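Local coordinates for uncharacterized protein (Aeromonas hydrophila J-1, PDB 6R1J), which forms part of AHL, a tripartite alpha-pore forming toxin, as its AhlC component, seen here in the soluble state, at residues A30-V41 with F200-F211. The protein carries 3 engineered substitutions. Residues are numbered along the deposited sequence; the frame is centred on the assembly and turned at random.
Sequences AVNIQQNVGEVV and FLGQTTAFSQQF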
loop_
_atom_site.group_PDB
_atom_site.type_symbol
_atom_site.label_atom_id
_atom_site.label_comp_id
_atom_site.label_asym_id
_atom_site.label_seq_id
_atom_site.Cartn_x
_atom_site.Cartn_y
_atom_site.Cartn_z
ATOM N N ALA A 30 16.178 9.572 7.375
ATOM C CA ALA A 30 16.519 8.280 6.731
ATOM C C ALA A 30 17.925 7.870 7.173
ATOM O O ALA A 30 18.155 6.713 7.554
ATOM C CB ALA A 30 16.425 8.396 5.246
ATOM N N VAL A 31 18.854 8.820 7.179
ATOM C CA VAL A 31 20.228 8.562 7.677
ATOM C C VAL A 31 20.172 8.207 9.167
ATOM O O VAL A 31 20.943 7.332 9.581
ATOM C CB VAL A 31 21.170 9.745 7.383
ATOM C CG1 VAL A 31 22.550 9.469 7.941
ATOM C CG2 VAL A 31 21.264 9.992 5.899
ATOM N N ASN A 32 19.307 8.832 9.965
ATOM C CA ASN A 32 19.116 8.479 11.386
ATOM C C ASN A 32 18.784 6.982 11.525
ATOM O O ASN A 32 19.406 6.308 12.335
ATOM C CB ASN A 32 18.012 9.293 12.032
ATOM C CG ASN A 32 18.354 10.765 12.206
ATOM O OD1 ASN A 32 19.473 11.192 11.909
ATOM N ND2 ASN A 32 17.365 11.537 12.620
ATOM N N ILE A 33 17.866 6.476 10.709
ATOM C CA ILE A 33 17.418 5.046 10.780
ATOM C C ILE A 33 18.560 4.155 10.301
ATOM O O ILE A 33 18.765 3.080 10.904
ATOM C CB ILE A 33 16.148 4.849 9.920
ATOM C CG1 ILE A 33 15.005 5.672 10.475
ATOM C CG2 ILE A 33 15.783 3.378 9.816
ATOM C CD1 ILE A 33 13.786 5.758 9.579
ATOM N N GLN A 34 19.215 4.530 9.201
ATOM C CA GLN A 34 20.344 3.743 8.618
ATOM C C GLN A 34 21.400 3.535 9.705
ATOM O O GLN A 34 21.927 2.392 9.857
ATOM C CB GLN A 34 20.968 4.435 7.401
ATOM C CG GLN A 34 20.099 4.376 6.139
ATOM C CD GLN A 34 20.764 4.966 4.918
ATOM O OE1 GLN A 34 21.430 5.986 5.025
ATOM N NE2 GLN A 34 20.609 4.342 3.751
ATOM N N GLN A 35 21.705 4.580 10.462
ATOM C CA GLN A 35 22.752 4.477 11.511
ATOM C C GLN A 35 22.228 3.583 12.645
ATOM O O GLN A 35 22.985 2.788 13.155
ATOM C CB GLN A 35 23.132 5.866 12.008
ATOM C CG GLN A 35 23.898 6.645 10.945
ATOM C CD GLN A 35 25.265 6.043 10.745
ATOM O OE1 GLN A 35 25.995 5.803 11.715
ATOM N NE2 GLN A 35 25.588 5.775 9.491
ATOM N N ASN A 36 21.006 3.827 13.096
ATOM C CA ASN A 36 20.331 3.060 14.170
ATOM C C ASN A 36 20.325 1.567 13.806
ATOM O O ASN A 36 20.810 0.778 14.606
ATOM C CB ASN A 36 18.920 3.611 14.372
ATOM C CG ASN A 36 18.165 2.994 15.520
ATOM O OD1 ASN A 36 18.620 2.014 16.105
ATOM N ND2 ASN A 36 17.058 3.624 15.894
ATOM N N VAL A 37 19.797 1.191 12.640
ATOM C CA VAL A 37 19.680 -0.253 12.283
ATOM C C VAL A 37 21.076 -0.856 12.151
ATOM O O VAL A 37 21.241 -2.043 12.470
ATOM C CB VAL A 37 18.827 -0.516 11.037
ATOM C CG1 VAL A 37 17.411 -0.039 11.286
ATOM C CG2 VAL A 37 19.388 0.022 9.748
ATOM N N GLY A 38 22.038 -0.110 11.629
ATOM C CA GLY A 38 23.424 -0.598 11.587
ATOM C C GLY A 38 23.910 -0.993 12.970
ATOM O O GLY A 38 24.515 -2.085 13.086
ATOM N N GLU A 39 23.670 -0.140 13.968
ATOM C CA GLU A 39 24.070 -0.364 15.382
ATOM C C GLU A 39 23.260 -1.529 15.970
ATOM O O GLU A 39 23.781 -2.235 16.818
ATOM C CB GLU A 39 23.818 0.870 16.247
ATOM C CG GLU A 39 24.691 2.072 15.920
ATOM C CD GLU A 39 24.142 3.399 16.443
ATOM O OE1 GLU A 39 23.004 3.429 17.005
ATOM O OE2 GLU A 39 24.842 4.428 16.286
ATOM N N VAL A 40 21.989 -1.675 15.605
ATOM C CA VAL A 40 21.146 -2.797 16.117
ATOM C C VAL A 40 21.743 -4.112 15.624
ATOM O O VAL A 40 21.880 -5.017 16.434
ATOM C CB VAL A 40 19.674 -2.651 15.692
ATOM C CG1 VAL A 40 18.872 -3.897 15.964
ATOM C CG2 VAL A 40 19.039 -1.501 16.429
ATOM N N VAL A 41 22.086 -4.194 14.349
ATOM C CA VAL A 41 22.610 -5.438 13.725
ATOM C C VAL A 41 24.012 -5.731 14.277
ATOM O O VAL A 41 24.261 -6.911 14.622
ATOM C CB VAL A 41 22.567 -5.351 12.196
ATOM C CG1 VAL A 41 23.395 -6.445 11.545
ATOM C CG2 VAL A 41 21.118 -5.371 11.720
ATOM N N PHE A 200 11.879 3.129 0.758
ATOM C CA PHE A 200 12.692 3.133 1.999
ATOM C C PHE A 200 11.808 2.926 3.229
ATOM O O PHE A 200 12.123 2.138 4.124
ATOM C CB PHE A 200 13.462 4.457 2.096
ATOM C CG PHE A 200 14.306 4.525 3.322
ATOM C CD1 PHE A 200 15.592 3.997 3.326
ATOM C CD2 PHE A 200 13.855 5.187 4.455
ATOM C CE1 PHE A 200 16.383 4.094 4.468
ATOM C CE2 PHE A 200 14.657 5.282 5.587
ATOM C CZ PHE A 200 15.920 4.740 5.593
ATOM N N LEU A 201 10.721 3.681 3.332
ATOM C CA LEU A 201 9.786 3.533 4.472
ATOM C C LEU A 201 9.183 2.107 4.528
ATOM O O LEU A 201 8.996 1.621 5.621
ATOM C CB LEU A 201 8.685 4.586 4.348
ATOM C CG LEU A 201 9.056 5.951 4.925
ATOM C CD1 LEU A 201 8.070 7.017 4.484
ATOM C CD2 LEU A 201 9.118 5.864 6.445
ATOM N N GLY A 202 8.891 1.493 3.398
ATOM C CA GLY A 202 8.452 0.073 3.342
ATOM C C GLY A 202 9.484 -0.833 4.011
ATOM O O GLY A 202 9.110 -1.676 4.834
ATOM N N GLN A 203 10.769 -0.588 3.788
ATOM C CA GLN A 203 11.828 -1.425 4.384
ATOM C C GLN A 203 11.979 -1.090 5.853
ATOM O O GLN A 203 12.140 -2.029 6.644
ATOM C CB GLN A 203 13.139 -1.268 3.624
ATOM C CG GLN A 203 13.051 -1.828 2.235
ATOM C CD GLN A 203 12.719 -3.296 2.308
ATOM O OE1 GLN A 203 13.455 -4.073 2.913
ATOM N NE2 GLN A 203 11.605 -3.655 1.698
ATOM N N THR A 204 11.887 0.190 6.251
ATOM C CA THR A 204 12.042 0.530 7.670
ATOM C C THR A 204 10.801 0.066 8.432
ATOM O O THR A 204 10.954 -0.319 9.582
ATOM C CB THR A 204 12.404 2.003 7.932
ATOM O OG1 THR A 204 11.344 2.853 7.591
ATOM C CG2 THR A 204 13.569 2.466 7.099
ATOM N N THR A 205 9.626 0.063 7.819
ATOM C CA THR A 205 8.408 -0.430 8.518
ATOM C C THR A 205 8.582 -1.946 8.748
ATOM O O THR A 205 8.214 -2.434 9.811
ATOM C CB THR A 205 7.127 -0.129 7.722
ATOM O OG1 THR A 205 7.053 1.290 7.585
ATOM C CG2 THR A 205 5.877 -0.657 8.402
ATOM N N ALA A 206 9.131 -2.649 7.771
ATOM C CA ALA A 206 9.296 -4.117 7.864
ATOM C C ALA A 206 10.321 -4.398 8.959
ATOM O O ALA A 206 10.131 -5.307 9.768
ATOM C CB ALA A 206 9.674 -4.667 6.527
ATOM N N PHE A 207 11.382 -3.607 9.026
ATOM C CA PHE A 207 12.445 -3.794 10.046
ATOM C C PHE A 207 11.836 -3.647 11.429
ATOM O O PHE A 207 12.023 -4.469 12.313
ATOM C CB PHE A 207 13.609 -2.830 9.832
ATOM C CG PHE A 207 14.728 -3.046 10.815
ATOM C CD1 PHE A 207 14.623 -2.595 12.114
ATOM C CD2 PHE A 207 15.864 -3.748 10.437
ATOM C CE1 PHE A 207 15.645 -2.827 13.030
ATOM C CE2 PHE A 207 16.890 -3.954 11.344
ATOM C CZ PHE A 207 16.776 -3.499 12.638
ATOM N N SER A 208 11.062 -2.601 11.600
ATOM C CA SER A 208 10.350 -2.287 12.851
ATOM C C SER A 208 9.290 -3.360 13.212
ATOM O O SER A 208 9.141 -3.632 14.387
ATOM C CB SER A 208 9.750 -0.913 12.718
ATOM O OG SER A 208 9.040 -0.592 13.900
ATOM N N GLN A 209 8.550 -3.907 12.251
ATOM C CA GLN A 209 7.604 -5.030 12.523
ATOM C C GLN A 209 8.415 -6.234 13.068
ATOM O O GLN A 209 8.033 -6.764 14.090
ATOM C CB GLN A 209 6.790 -5.333 11.257
ATOM C CG GLN A 209 5.707 -6.421 11.402
ATOM C CD GLN A 209 6.269 -7.827 11.243
ATOM O OE1 GLN A 209 7.136 -8.092 10.414
ATOM N NE2 GLN A 209 5.816 -8.733 12.092
ATOM N N GLN A 210 9.491 -6.650 12.411
ATOM C CA GLN A 210 10.353 -7.767 12.878
ATOM C C GLN A 210 10.965 -7.409 14.233
ATOM O O GLN A 210 10.984 -8.263 15.160
ATOM C CB GLN A 210 11.413 -8.074 11.832
ATOM C CG GLN A 210 10.824 -8.536 10.511
ATOM C CD GLN A 210 10.301 -9.957 10.563
ATOM O OE1 GLN A 210 10.734 -10.743 11.409
ATOM N NE2 GLN A 210 9.371 -10.258 9.665
ATOM N N PHE A 211 11.419 -6.170 14.405
ATOM C CA PHE A 211 11.986 -5.736 15.703
ATOM C C PHE A 211 10.889 -5.892 16.762
ATOM O O PHE A 211 11.152 -6.304 17.910
ATOM C CB PHE A 211 12.471 -4.280 15.631
ATOM C CG PHE A 211 13.574 -3.889 16.576
ATOM C CD1 PHE A 211 13.955 -4.679 17.651
ATOM C CD2 PHE A 211 14.237 -2.683 16.392
ATOM C CE1 PHE A 211 15.028 -4.322 18.468
ATOM C CE2 PHE A 211 15.251 -2.283 17.259
ATOM C CZ PHE A 211 15.654 -3.104 18.288
#
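Segments 30-41 of helix 28-70 and 200-211 of helix 163-236 run in roughly the same direction and pack through a buried, apolar interface, a helix-helix contact near the middle of the long all-helical bundle of this soluble alpha-pore forming toxin component. The segments cross at 37° with their axes 11.7 Å apart, a wide spacing bridged mainly by phenylalanines. Phe200 and Phe207 carry most of the contact. With CG anti to the backbone N (chi1 -177°), the Phe207 ring reaches across to Val37, whose CG1 sits over the ring centre in a CH-pi contact, 3.7 Å from the centroid. Val40 meets the same ring at its edge, CG1 lying in the ring plane 4.0 Å from Phe207 CZ, and its two methyls also touch the ring of Phe211. Toward the start of both segments, Ala30 CB packs 3.6 Å from Phe200 CE2, while Ile33 CD1 and Gln34 CG border that ring's edge. Thr204 CG2 lies over one face of Phe200, off toward the rim, and meets Ile33 CG2 at 3.6 Å. The Thr204 hydroxyl is hydrogen-bonded to Asn117 of helix 78-157, and Gln34 NE2 to the carbonyls of Ile20 and Phe23. Helix 78-157 also packs against Ile33, while Met13 of helix 5-21 touches Phe207 and Phe211.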